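Local atomic coordinates of galactonate dehydratase (PDB entry 5OLC), a protein that belongs to the enolase superfamily of enzymes, joining an enolase-like N-terminal region to a C-terminal region of the TIM-barrel type. Residues 84-89 with 284-289; 228-233 with 237-242; 338-341 with 345-348. All blocks are in the same frame, centred on the assembly; numbering follows the deposited sequence.

Overall arrangement
Contact 1 joins two helices from different family regions: helix 82-93 of the enolase-like N-terminal region and helix 283-296 of the TIM-barrel region. Contacts 2 and 3 both stay within the barrel region, each tying the end of a barrel strand, or the loop after it, to the helix that follows. Contacts 1 and 2 are buried, whereas contact 3 is partly buried and relies on charge. Their chemistry differs accordingly: a carboxylate lies over an indole in contact 1, proline and valine pack on a tyrosine in contact 2, with a leucine against the proline, and an arginine pairs with an aspartate and a backbone carbonyl through weak bonds in contact 3. No two contacts touch.

Contact 1: residues 84-89 with 284-289; sequences VLWQEM and LTEVKK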
ATOM      1  N   VAL A  84      37.499   2.303  -8.204  1.00 42.03           N
ATOM      2  CA  VAL A  84      38.000   0.926  -8.139  1.00 40.56           C
ATOM      3  C   VAL A  84      38.450   0.632  -6.698  1.00 44.15           C
ATOM      4  O   VAL A  84      38.258  -0.482  -6.193  1.00 43.01           O
ATOM      5  CB  VAL A  84      39.118   0.642  -9.178  1.00 43.65           C
ATOM      6  CG1 VAL A  84      39.388  -0.856  -9.341  1.00 43.09           C
ATOM      7  CG2 VAL A  84      38.790   1.268 -10.517  1.00 43.55           C
ATOM      8  N   LEU A  85      39.007   1.662  -6.026  1.00 41.53           N
ATOM      9  CA  LEU A  85      39.470   1.575  -4.631  1.00 40.98           C
ATOM     10  C   LEU A  85      38.277   1.552  -3.691  1.00 47.28           C
ATOM     11  O   LEU A  85      38.261   0.732  -2.778  1.00 44.76           O
ATOM     12  CB  LEU A  85      40.443   2.722  -4.276  1.00 39.60           C
ATOM     13  CG  LEU A  85      41.656   2.886  -5.194  1.00 42.03           C
ATOM     14  CD1 LEU A  85      42.366   4.173  -4.935  1.00 39.82           C
ATOM     15  CD2 LEU A  85      42.618   1.720  -5.069  1.00 44.18           C
ATOM     16  N   TRP A  86      37.264   2.433  -3.941  1.00 48.60           N
ATOM     17  CA  TRP A  86      36.029   2.548  -3.149  1.00 50.01           C
ATOM     18  C   TRP A  86      35.306   1.226  -3.148  1.00 55.85           C
ATOM     19  O   TRP A  86      34.943   0.745  -2.082  1.00 56.33           O
ATOM     20  CB  TRP A  86      35.121   3.657  -3.683  1.00 49.44           C
ATOM     21  CG  TRP A  86      34.141   4.181  -2.690  1.00 51.18           C
ATOM     22  CD1 TRP A  86      34.219   5.357  -2.009  1.00 54.27           C
ATOM     23  CD2 TRP A  86      32.903   3.572  -2.298  1.00 51.57           C
ATOM     24  NE1 TRP A  86      33.131   5.495  -1.174  1.00 53.63           N
ATOM     25  CE2 TRP A  86      32.303   4.422  -1.341  1.00 55.11           C
ATOM     26  CE3 TRP A  86      32.246   2.376  -2.650  1.00 53.24           C
ATOM     27  CZ2 TRP A  86      31.079   4.125  -0.742  1.00 54.73           C
ATOM     28  CZ3 TRP A  86      31.056   2.057  -2.020  1.00 54.89           C
ATOM     29  CH2 TRP A  86      30.481   2.929  -1.083  1.00 55.59           C
ATOM     30  N   GLN A  87      35.175   0.597  -4.317  1.00 53.67           N
ATOM     31  CA  GLN A  87      34.541  -0.709  -4.437  1.00 54.53           C
ATOM     32  C   GLN A  87      35.340  -1.845  -3.773  1.00 59.38           C
ATOM     33  O   GLN A  87      34.734  -2.806  -3.293  1.00 58.41           O
ATOM     34  CB  GLN A  87      34.216  -1.025  -5.903  1.00 56.65           C
ATOM     35  CG  GLN A  87      32.900  -0.404  -6.369  1.00 80.19           C
ATOM     36  CD  GLN A  87      31.696  -0.962  -5.631  1.00103.53           C
ATOM     37  OE1 GLN A  87      31.349  -2.148  -5.746  1.00100.57           O
ATOM     38  NE2 GLN A  87      31.056  -0.121  -4.828  1.00 93.53           N
ATOM     39  N   GLU A  88      36.679  -1.733  -3.725  1.00 57.74           N
ATOM     40  CA  GLU A  88      37.513  -2.740  -3.056  1.00 57.95           C
ATOM     41  C   GLU A  88      37.251  -2.649  -1.548  1.00 62.71           C
ATOM     42  O   GLU A  88      36.915  -3.655  -0.927  1.00 63.91           O
ATOM     43  CB  GLU A  88      39.009  -2.557  -3.396  1.00 59.28           C
ATOM     44  CG  GLU A  88      39.959  -3.466  -2.622  1.00 68.76           C
ATOM     45  CD  GLU A  88      40.058  -4.945  -2.971  1.00 92.75           C
ATOM     46  OE1 GLU A  88      40.896  -5.624  -2.335  1.00 95.84           O
ATOM     47  OE2 GLU A  88      39.328  -5.428  -3.870  1.00 81.88           O
ATOM     48  N   MET A  89      37.322  -1.419  -0.986  1.00 57.11           N
ATOM     49  CA  MET A  89      37.060  -1.105   0.414  1.00 54.77           C
ATOM     50  C   MET A  89      35.667  -1.534   0.799  1.00 57.97           C
ATOM     51  O   MET A  89      35.493  -2.079   1.875  1.00 57.37           O
ATOM     52  CB  MET A  89      37.222   0.397   0.658  1.00 56.31           C
ATOM     53  CG  MET A  89      38.661   0.873   0.635  1.00 58.14           C
ATOM     54  SD  MET A  89      38.736   2.567   1.236  1.00 60.68           S
ATOM     55  CE  MET A  89      38.338   3.463  -0.210  1.00 56.25           C
ATOM     56  N   LEU A 284      33.411  11.835  -1.056  1.00 44.77           N
ATOM     57  CA  LEU A 284      32.884  12.644  -2.154  1.00 44.67           C
ATOM     58  C   LEU A 284      32.189  11.793  -3.198  1.00 46.97           C
ATOM     59  O   LEU A 284      31.161  12.223  -3.732  1.00 47.86           O
ATOM     60  CB  LEU A 284      33.969  13.516  -2.787  1.00 45.40           C
ATOM     61  CG  LEU A 284      34.280  14.804  -2.031  1.00 49.93           C
ATOM     62  CD1 LEU A 284      35.646  15.306  -2.381  1.00 49.62           C
ATOM     63  CD2 LEU A 284      33.191  15.873  -2.253  1.00 51.29           C
ATOM     64  N   THR A 285      32.723  10.568  -3.454  1.00 39.97           N
ATOM     65  CA  THR A 285      32.160   9.593  -4.380  1.00 38.03           C
ATOM     66  C   THR A 285      30.765   9.256  -3.970  1.00 42.15           C
ATOM     67  O   THR A 285      29.896   9.331  -4.812  1.00 43.96           O
ATOM     68  CB  THR A 285      33.034   8.332  -4.442  1.00 45.38           C
ATOM     69  OG1 THR A 285      34.362   8.699  -4.806  1.00 47.71           O
ATOM     70  CG2 THR A 285      32.469   7.243  -5.375  1.00 39.46           C
ATOM     71  N   GLU A 286      30.521   8.892  -2.697  1.00 40.72           N
ATOM     72  CA  GLU A 286      29.167   8.514  -2.293  1.00 41.67           C
ATOM     73  C   GLU A 286      28.260   9.685  -2.095  1.00 46.99           C
ATOM     74  O   GLU A 286      27.145   9.582  -2.577  1.00 49.62           O
ATOM     75  CB  GLU A 286      29.100   7.574  -1.094  1.00 43.18           C
ATOM     76  CG  GLU A 286      27.902   6.630  -1.161  1.00 51.14           C
ATOM     77  CD  GLU A 286      28.052   5.405  -2.049  1.00 71.93           C
ATOM     78  OE1 GLU A 286      28.893   5.424  -2.977  1.00 64.26           O
ATOM     79  OE2 GLU A 286      27.324   4.414  -1.806  1.00 58.83           O
ATOM     80  N   VAL A 287      28.698  10.810  -1.461  1.00 40.56           N
ATOM     81  CA  VAL A 287      27.811  11.980  -1.329  1.00 38.53           C
ATOM     82  C   VAL A 287      27.359  12.464  -2.707  1.00 44.35           C
ATOM     83  O   VAL A 287      26.217  12.900  -2.836  1.00 44.73           O
ATOM     84  CB  VAL A 287      28.347  13.104  -0.438  1.00 41.00           C
ATOM     85  CG1 VAL A 287      27.405  14.308  -0.446  1.00 41.02           C
ATOM     86  CG2 VAL A 287      28.521  12.594   0.984  1.00 40.26           C
ATOM     87  N   LYS A 288      28.196  12.287  -3.757  1.00 41.92           N
ATOM     88  CA  LYS A 288      27.778  12.613  -5.138  1.00 41.63           C
ATOM     89  C   LYS A 288      26.670  11.650  -5.591  1.00 42.44           C
ATOM     90  O   LYS A 288      25.710  12.081  -6.225  1.00 40.65           O
ATOM     91  CB  LYS A 288      28.951  12.549  -6.134  1.00 44.00           C
ATOM     92  CG  LYS A 288      29.114  13.802  -7.011  1.00 59.37           C
ATOM     93  CD  LYS A 288      27.928  14.107  -7.945  1.00 68.33           C
ATOM     94  CE  LYS A 288      28.369  14.733  -9.244  1.00 77.49           C
ATOM     95  NZ  LYS A 288      27.219  15.309  -9.992  1.00 92.30           N
ATOM     96  N   LYS A 289      26.794  10.354  -5.246  1.00 38.55           N
ATOM     97  CA  LYS A 289      25.778   9.359  -5.614  1.00 38.81           C
ATOM     98  C   LYS A 289      24.470   9.625  -4.858  1.00 41.48           C
ATOM     99  O   LYS A 289      23.384   9.592  -5.454  1.00 40.17           O
ATOM    100  CB  LYS A 289      26.304   7.926  -5.460  1.00 41.24           C
ATOM    101  CG  LYS A 289      27.439   7.605  -6.439  1.00 37.92           C
ATOM    102  CD  LYS A 289      27.718   6.096  -6.401  1.00 46.58           C
ATOM    103  CE  LYS A 289      28.286   5.497  -7.663  1.00 40.23           C
ATOM    104  NZ  LYS A 289      29.628   6.022  -7.939  1.00 39.18           N
TER
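Trp86 meets Thr285 and Glu286 where a helix of the enolase-like N-terminal region packs on helix 283-296 of the TIM-barrel region. The closely packed part is small and concerns one face of the indole. The carboxylate of Glu286 lies over the rim of the six-membered ring, above CZ2 and CH2 and nearly parallel to the ring, with 15° between the planes. OE1 of Glu286 approaches Trp86 CZ2 to 3.4 Å, and the carboxylate carbon Glu286 CD is 3.5 Å from the same CZ2. A bend at chi2 (80°) folds the glutamate chain so that its flat end is laid on the ring. Thr285 CG2 shares this face, set toward the rim, while Thr285 CB comes within 4.0 Å of Trp86 CD1 at the pyrrole end.

Tryptophan suits the place because its wide ring fills the space between helices whose nearest CA atoms, those of Trp86 and Thr285, are still 8.1 Å apart. Both polar partners are buried, and each has its own bonds: Glu286 OE2 forms a salt bridge with Lys259, and Thr285 OG1 is hydrogen-bonded to Asp110 and Trp114. The lysine probably offsets the carboxylate's charge beside the indole and holds the group in place. Ile106 and Asp110 of helix 101-120 also pack against Trp86.

On the looser side the helices carry long, partly exposed chains that do not meet across the contact. Gln87, Lys288 and Lys289 belong here, and the second subunit comes up to all three; Lys288 NZ pairs with Glu83 OE1 of that subunit. Long, flexible lysines fit a margin where a charge must stretch to a partner. The indole's one polar atom is satisfied too: Trp86 NE1 is hydrogen-bonded to the carbonyl oxygen of Gly282, just before helix 283-296.

Contact 2: residues 228-233 with 237-242; sequences EEPVSP and DGYKRL
The phenol ring of Tyr239 meets Ser232 and Pro233 at its edge, near the ring plane, with Ser232 O 3.4 Å from Tyr239 CE2 and Pro233 CA a little farther from the same carbon. Three other groups approach it obliquely. Pro230 CD lies 3.5 Å from Tyr239 CE1, and the two side chains cross at about a right angle. Val231 CG2 is 3.6 Å from Tyr239 CD2, the valine running past the aromatic chain in the opposite direction. The carboxylate of Glu229, turned 50° from the ring plane, brings OE2 to 3.3 Å from Tyr239 OH, and Val231 O stands at a similar distance from that hydroxyl.

Glu229 CB already brushes the hydroxyl, and a bend at chi2 (-85°) curls the chain so that the carboxylate comes up beside it. Glu229 OE2 accepts a hydrogen bond from the backbone N of Gly253, which should hold the carboxylate in place. Tyrosine is well chosen here: its ring packs against apolar proline and valine, while its OH ends among oxygen atoms.

A second apolar touch backs up the first. Leu242, one turn along the helix, sets CD2 3.5 Å from Pro230 CB, the proline thus lying against both residues. Gly238, having no side chain, leaves room for the valine, whose CG2 comes 4.2 Å from Gly238 C.

The segment 228-233 is the loop leaving strand 224-228. Segment 237-242 belongs to helix 236-245, which leads on to the parallel strand 250-252, a beta-alpha-beta crossover of the TIM barrel. Ile250 of that next strand packs on Pro230, Tyr239 and Leu242, and Ala212 of helix 209-219 covers Val231 and Leu242.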
ATOM      1  N   GLU A 228      16.823  20.799  12.282  1.00 66.76           N
ATOM      2  CA  GLU A 228      17.849  19.775  12.095  1.00 66.81           C
ATOM      3  C   GLU A 228      17.776  18.696  13.160  1.00 70.04           C
ATOM      4  O   GLU A 228      17.633  19.001  14.346  1.00 68.76           O
ATOM      5  CB  GLU A 228      19.251  20.407  12.038  1.00 68.47           C
ATOM      6  CG  GLU A 228      20.245  19.586  11.232  1.00 81.13           C
ATOM      7  CD  GLU A 228      21.640  20.171  11.125  1.00104.77           C
ATOM      8  OE1 GLU A 228      21.790  21.231  10.477  1.00 93.32           O
ATOM      9  OE2 GLU A 228      22.591  19.547  11.648  1.00103.06           O
ATOM     10  N   GLU A 229      17.868  17.428  12.709  1.00 67.53           N
ATOM     11  CA  GLU A 229      17.802  16.205  13.518  1.00 68.01           C
ATOM     12  C   GLU A 229      16.750  16.318  14.680  1.00 72.62           C
ATOM     13  O   GLU A 229      17.128  16.233  15.854  1.00 73.06           O
ATOM     14  CB  GLU A 229      19.219  15.814  14.001  1.00 69.48           C
ATOM     15  CG  GLU A 229      20.136  15.312  12.894  1.00 81.61           C
ATOM     16  CD  GLU A 229      20.036  13.838  12.542  1.00104.24           C
ATOM     17  OE1 GLU A 229      20.405  12.995  13.391  1.00 98.10           O
ATOM     18  OE2 GLU A 229      19.668  13.528  11.385  1.00 94.77           O
ATOM     19  N   PRO A 230      15.445  16.572  14.375  1.00 68.76           N
ATOM     20  CA  PRO A 230      14.451  16.764  15.455  1.00 68.56           C
ATOM     21  C   PRO A 230      14.177  15.565  16.365  1.00 72.67           C
ATOM     22  O   PRO A 230      13.914  15.758  17.549  1.00 72.88           O
ATOM     23  CB  PRO A 230      13.195  17.176  14.696  1.00 69.95           C
ATOM     24  CG  PRO A 230      13.366  16.583  13.343  1.00 73.97           C
ATOM     25  CD  PRO A 230      14.812  16.744  13.053  1.00 69.75           C
ATOM     26  N   VAL A 231      14.185  14.345  15.808  1.00 68.97           N
ATOM     27  CA  VAL A 231      13.977  13.099  16.554  1.00 69.06           C
ATOM     28  C   VAL A 231      15.114  12.112  16.225  1.00 73.80           C
ATOM     29  O   VAL A 231      16.027  12.462  15.468  1.00 74.61           O
ATOM     30  CB  VAL A 231      12.564  12.469  16.371  1.00 73.26           C
ATOM     31  CG1 VAL A 231      11.454  13.399  16.866  1.00 73.08           C
ATOM     32  CG2 VAL A 231      12.320  12.020  14.929  1.00 73.04           C
ATOM     33  N   SER A 232      15.062  10.894  16.794  1.00 69.38           N
ATOM     34  CA  SER A 232      16.038   9.829  16.571  1.00 68.44           C
ATOM     35  C   SER A 232      16.182   9.517  15.059  1.00 71.96           C
ATOM     36  O   SER A 232      15.151   9.389  14.380  1.00 72.35           O
ATOM     37  CB  SER A 232      15.603   8.573  17.321  1.00 72.02           C
ATOM     38  OG  SER A 232      16.381   7.437  16.979  1.00 83.29           O
ATOM     39  N   PRO A 233      17.427   9.368  14.515  1.00 66.23           N
ATOM     40  CA  PRO A 233      17.578   9.009  13.083  1.00 65.12           C
ATOM     41  C   PRO A 233      16.911   7.676  12.713  1.00 65.62           C
ATOM     42  O   PRO A 233      16.791   7.325  11.536  1.00 65.12           O
ATOM     43  CB  PRO A 233      19.097   8.935  12.898  1.00 66.94           C
ATOM     44  CG  PRO A 233      19.644   8.725  14.260  1.00 71.59           C
ATOM     45  CD  PRO A 233      18.746   9.498  15.164  1.00 67.29           C
ATOM     46  N   ASP A 237       9.056   7.351  11.040  1.00 64.97           N
ATOM     47  CA  ASP A 237       7.635   7.683  11.157  1.00 63.71           C
ATOM     48  C   ASP A 237       7.434   8.984  11.935  1.00 66.77           C
ATOM     49  O   ASP A 237       6.497   9.724  11.657  1.00 67.06           O
ATOM     50  CB  ASP A 237       6.841   6.524  11.779  1.00 65.13           C
ATOM     51  CG  ASP A 237       6.697   5.266  10.920  1.00 77.36           C
ATOM     52  OD1 ASP A 237       7.107   5.295   9.728  1.00 76.87           O
ATOM     53  OD2 ASP A 237       6.145   4.259  11.427  1.00 85.64           O
ATOM     54  N   GLY A 238       8.348   9.274  12.856  1.00 62.33           N
ATOM     55  CA  GLY A 238       8.331  10.494  13.652  1.00 61.54           C
ATOM     56  C   GLY A 238       8.645  11.716  12.827  1.00 63.15           C
ATOM     57  O   GLY A 238       7.972  12.734  12.963  1.00 61.61           O
ATOM     58  N   TYR A 239       9.669  11.609  11.961  1.00 60.34           N
ATOM     59  CA  TYR A 239      10.118  12.644  11.026  1.00 60.18           C
ATOM     60  C   TYR A 239       8.944  13.014  10.108  1.00 65.92           C
ATOM     61  O   TYR A 239       8.519  14.173  10.100  1.00 64.41           O
ATOM     62  CB  TYR A 239      11.308  12.124  10.181  1.00 61.18           C
ATOM     63  CG  TYR A 239      12.686  12.433  10.739  1.00 63.41           C
ATOM     64  CD1 TYR A 239      13.331  13.630  10.437  1.00 65.22           C
ATOM     65  CD2 TYR A 239      13.383  11.492  11.490  1.00 64.59           C
ATOM     66  CE1 TYR A 239      14.604  13.914  10.930  1.00 65.32           C
ATOM     67  CE2 TYR A 239      14.652  11.770  12.005  1.00 65.95           C
ATOM     68  CZ  TYR A 239      15.261  12.986  11.720  1.00 73.88           C
ATOM     69  OH  TYR A 239      16.518  13.273  12.215  1.00 74.28           O
ATOM     70  N   LYS A 240       8.380  11.996   9.394  1.00 64.67           N
ATOM     71  CA  LYS A 240       7.245  12.134   8.472  1.00 65.01           C
ATOM     72  C   LYS A 240       6.053  12.850   9.110  1.00 69.30           C
ATOM     73  O   LYS A 240       5.518  13.774   8.495  1.00 68.72           O
ATOM     74  CB  LYS A 240       6.811  10.773   7.888  1.00 67.91           C
ATOM     75  CG  LYS A 240       5.906  10.926   6.662  1.00 84.37           C
ATOM     76  CD  LYS A 240       5.500   9.607   6.042  1.00 96.09           C
ATOM     77  CE  LYS A 240       4.778   9.844   4.736  1.00110.38           C
ATOM     78  NZ  LYS A 240       4.867   8.667   3.831  1.00117.66           N
ATOM     79  N   ARG A 241       5.647  12.420  10.337  1.00 66.11           N
ATOM     80  CA  ARG A 241       4.532  13.003  11.105  1.00 65.50           C
ATOM     81  C   ARG A 241       4.824  14.475  11.443  1.00 68.97           C
ATOM     82  O   ARG A 241       3.956  15.330  11.276  1.00 67.78           O
ATOM     83  CB  ARG A 241       4.297  12.221  12.412  1.00 65.27           C
ATOM     84  CG  ARG A 241       3.399  10.975  12.350  1.00 72.14           C
ATOM     85  CD  ARG A 241       2.943  10.502  13.746  1.00 71.64           C
ATOM     86  NE  ARG A 241       4.048  10.411  14.716  1.00 71.38           N
ATOM     87  CZ  ARG A 241       4.664   9.288  15.079  1.00 73.46           C
ATOM     88  NH1 ARG A 241       4.276   8.117  14.582  1.00 55.73           N
ATOM     89  NH2 ARG A 241       5.665   9.325  15.952  1.00 49.76           N
ATOM     90  N   LEU A 242       6.052  14.760  11.912  1.00 66.83           N
ATOM     91  CA  LEU A 242       6.497  16.100  12.292  1.00 67.20           C
ATOM     92  C   LEU A 242       6.412  17.052  11.110  1.00 73.55           C
ATOM     93  O   LEU A 242       5.932  18.178  11.263  1.00 73.57           O
ATOM     94  CB  LEU A 242       7.918  16.052  12.862  1.00 66.96           C
ATOM     95  CG  LEU A 242       8.438  17.322  13.509  1.00 71.19           C
ATOM     96  CD1 LEU A 242       7.582  17.754  14.660  1.00 71.07           C
ATOM     97  CD2 LEU A 242       9.793  17.114  14.019  1.00 72.88           C
TER

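Contact 3: residues 338-341 with 345-348; sequences LDRT and LRDE
Arg346 reaches from helix 344-349 back to Asp339 and Thr341 at the end of strand 337-339, which pairs in parallel with strand 136-142, consistent with its being the last strand of the TIM barrel. The arginine leaves the helix with CG anti to the backbone N, then bends at chi2 and chi3 to bring NH2 among oxygen atoms. Asp339 OD2 lies at the edge of the guanidinium, in its plane, and takes a weak hydrogen bond of 3.2 Å from Arg346 NH2 within a salt bridge. The bond is fairly straight (164°), but the carboxylate plane stands 81° to the guanidinium, which suits a single bond rather than a paired grip. Thr341 O accepts a second weak, strongly bent bond of 2.7 Å from the same NH2. The carbonyl oxygen of Asp339 lies over one face of the group.

Arginine fits here because its flat cation can serve a carboxylate and a backbone carbonyl together. Its charge is shared further: Arg346 NH1 forms a salt bridge of 2.8 Å with Asp347 OD2, completing an Asp339-Arg346-Asp347 network. This acid probably eases the approach of Arg340, whose NH1 comes 3.7 Å from Arg346 NH1. Trp309 and Ile312 of helix 309-321 pack on Arg346.

Asp339 is held from several directions. Its OD2 also pairs with Arg37 of strand 36-46, so the aspartate links strand 337-339 to the N-terminal sheet. Its other oxygen is used by the turn that follows, where Thr341 N gives OD1 a weak bond in the manner of an Asx turn. Threonine adds a hydroxyl to this: Thr341 OG1 donates to Asp339 OD1 at 2.7 Å, from the syn side and 25° out of the carboxylate plane.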
ATOM      1  N   LEU A 338      29.307  25.897   8.128  1.00 69.34           N
ATOM      2  CA  LEU A 338      30.569  26.525   8.484  1.00 69.82           C
ATOM      3  C   LEU A 338      30.680  26.653  10.007  1.00 76.46           C
ATOM      4  O   LEU A 338      30.131  27.600  10.584  1.00 75.53           O
ATOM      5  CB  LEU A 338      30.721  27.886   7.780  1.00 69.70           C
ATOM      6  CG  LEU A 338      32.127  28.497   7.743  1.00 73.76           C
ATOM      7  CD1 LEU A 338      33.050  27.754   6.772  1.00 73.38           C
ATOM      8  CD2 LEU A 338      32.060  29.938   7.351  1.00 75.39           C
ATOM      9  N   ASP A 339      31.362  25.671  10.655  1.00 75.76           N
ATOM     10  CA  ASP A 339      31.590  25.635  12.107  1.00 77.08           C
ATOM     11  C   ASP A 339      32.356  26.875  12.558  1.00 84.56           C
ATOM     12  O   ASP A 339      33.490  27.081  12.124  1.00 84.88           O
ATOM     13  CB  ASP A 339      32.336  24.347  12.523  1.00 79.16           C
ATOM     14  CG  ASP A 339      32.590  24.192  14.018  1.00 89.40           C
ATOM     15  OD1 ASP A 339      31.713  24.590  14.817  1.00 89.34           O
ATOM     16  OD2 ASP A 339      33.653  23.642  14.388  1.00 97.09           O
ATOM     17  N   ARG A 340      31.726  27.726  13.383  1.00 83.42           N
ATOM     18  CA  ARG A 340      32.374  28.964  13.840  1.00 84.58           C
ATOM     19  C   ARG A 340      32.822  28.921  15.324  1.00 91.70           C
ATOM     20  O   ARG A 340      33.253  29.940  15.879  1.00 91.56           O
ATOM     21  CB  ARG A 340      31.494  30.201  13.545  1.00 83.83           C
ATOM     22  CG  ARG A 340      31.202  30.492  12.062  1.00 92.24           C
ATOM     23  CD  ARG A 340      32.374  30.300  11.102  1.00100.84           C
ATOM     24  NE  ARG A 340      33.483  31.223  11.343  1.00109.70           N
ATOM     25  CZ  ARG A 340      34.755  30.955  11.064  1.00125.03           C
ATOM     26  NH1 ARG A 340      35.096  29.781  10.546  1.00108.04           N
ATOM     27  NH2 ARG A 340      35.697  31.851  11.319  1.00117.98           N
ATOM     28  N   THR A 341      32.767  27.722  15.937  1.00 89.74           N
ATOM     29  CA  THR A 341      33.168  27.485  17.326  1.00 90.09           C
ATOM     30  C   THR A 341      34.704  27.532  17.467  1.00 94.36           C
ATOM     31  O   THR A 341      35.420  27.744  16.476  1.00 93.87           O
ATOM     32  CB  THR A 341      32.581  26.146  17.841  1.00100.92           C
ATOM     33  OG1 THR A 341      33.123  25.059  17.089  1.00100.37           O
ATOM     34  CG2 THR A 341      31.051  26.111  17.814  1.00100.43           C
ATOM     35  N   LEU A 345      42.408  22.747  15.959  1.00 69.71           N
ATOM     36  CA  LEU A 345      42.809  21.710  14.992  1.00 68.62           C
ATOM     37  C   LEU A 345      42.382  22.084  13.582  1.00 71.82           C
ATOM     38  O   LEU A 345      43.085  21.793  12.612  1.00 70.60           O
ATOM     39  CB  LEU A 345      42.245  20.356  15.380  1.00 68.37           C
ATOM     40  CG  LEU A 345      42.375  20.043  16.845  1.00 73.19           C
ATOM     41  CD1 LEU A 345      41.053  19.721  17.424  1.00 73.56           C
ATOM     42  CD2 LEU A 345      43.377  18.953  17.093  1.00 76.08           C
ATOM     43  N   ARG A 346      41.240  22.766  13.481  1.00 68.39           N
ATOM     44  CA  ARG A 346      40.702  23.251  12.221  1.00 67.88           C
ATOM     45  C   ARG A 346      41.486  24.479  11.749  1.00 70.73           C
ATOM     46  O   ARG A 346      41.888  24.521  10.587  1.00 70.15           O
ATOM     47  CB  ARG A 346      39.201  23.560  12.381  1.00 67.72           C
ATOM     48  CG  ARG A 346      38.541  24.337  11.248  1.00 72.85           C
ATOM     49  CD  ARG A 346      38.064  25.692  11.724  1.00 72.30           C
ATOM     50  NE  ARG A 346      36.941  25.562  12.646  1.00 77.58           N
ATOM     51  CZ  ARG A 346      36.401  26.565  13.326  1.00 92.96           C
ATOM     52  NH1 ARG A 346      36.871  27.801  13.188  1.00 80.13           N
ATOM     53  NH2 ARG A 346      35.378  26.346  14.136  1.00 80.93           N
ATOM     54  N   ASP A 347      41.723  25.457  12.639  1.00 66.64           N
ATOM     55  CA  ASP A 347      42.387  26.697  12.252  1.00 66.58           C
ATOM     56  C   ASP A 347      43.938  26.662  12.263  1.00 71.83           C
ATOM     57  O   ASP A 347      44.552  27.459  11.546  1.00 71.56           O
ATOM     58  CB  ASP A 347      41.846  27.863  13.080  1.00 68.28           C
ATOM     59  CG  ASP A 347      40.413  28.211  12.710  1.00 77.85           C
ATOM     60  OD1 ASP A 347      40.126  28.351  11.494  1.00 78.70           O
ATOM     61  OD2 ASP A 347      39.577  28.336  13.627  1.00 81.50           O
ATOM     62  N   GLU A 348      44.566  25.727  12.998  1.00 69.15           N
ATOM     63  CA  GLU A 348      46.029  25.650  13.048  1.00 69.39           C
ATOM     64  C   GLU A 348      46.615  24.488  12.245  1.00 73.58           C
ATOM     65  O   GLU A 348      47.556  24.709  11.491  1.00 73.51           O
ATOM     66  CB  GLU A 348      46.549  25.611  14.499  1.00 71.00           C
ATOM     67  CG  GLU A 348      46.269  26.862  15.318  1.00 85.15           C
ATOM     68  CD  GLU A 348      46.629  26.791  16.792  1.00110.35           C
ATOM     69  OE1 GLU A 348      47.664  26.167  17.128  1.00107.87           O
ATOM     70  OE2 GLU A 348      45.897  27.396  17.610  1.00103.47           O
TER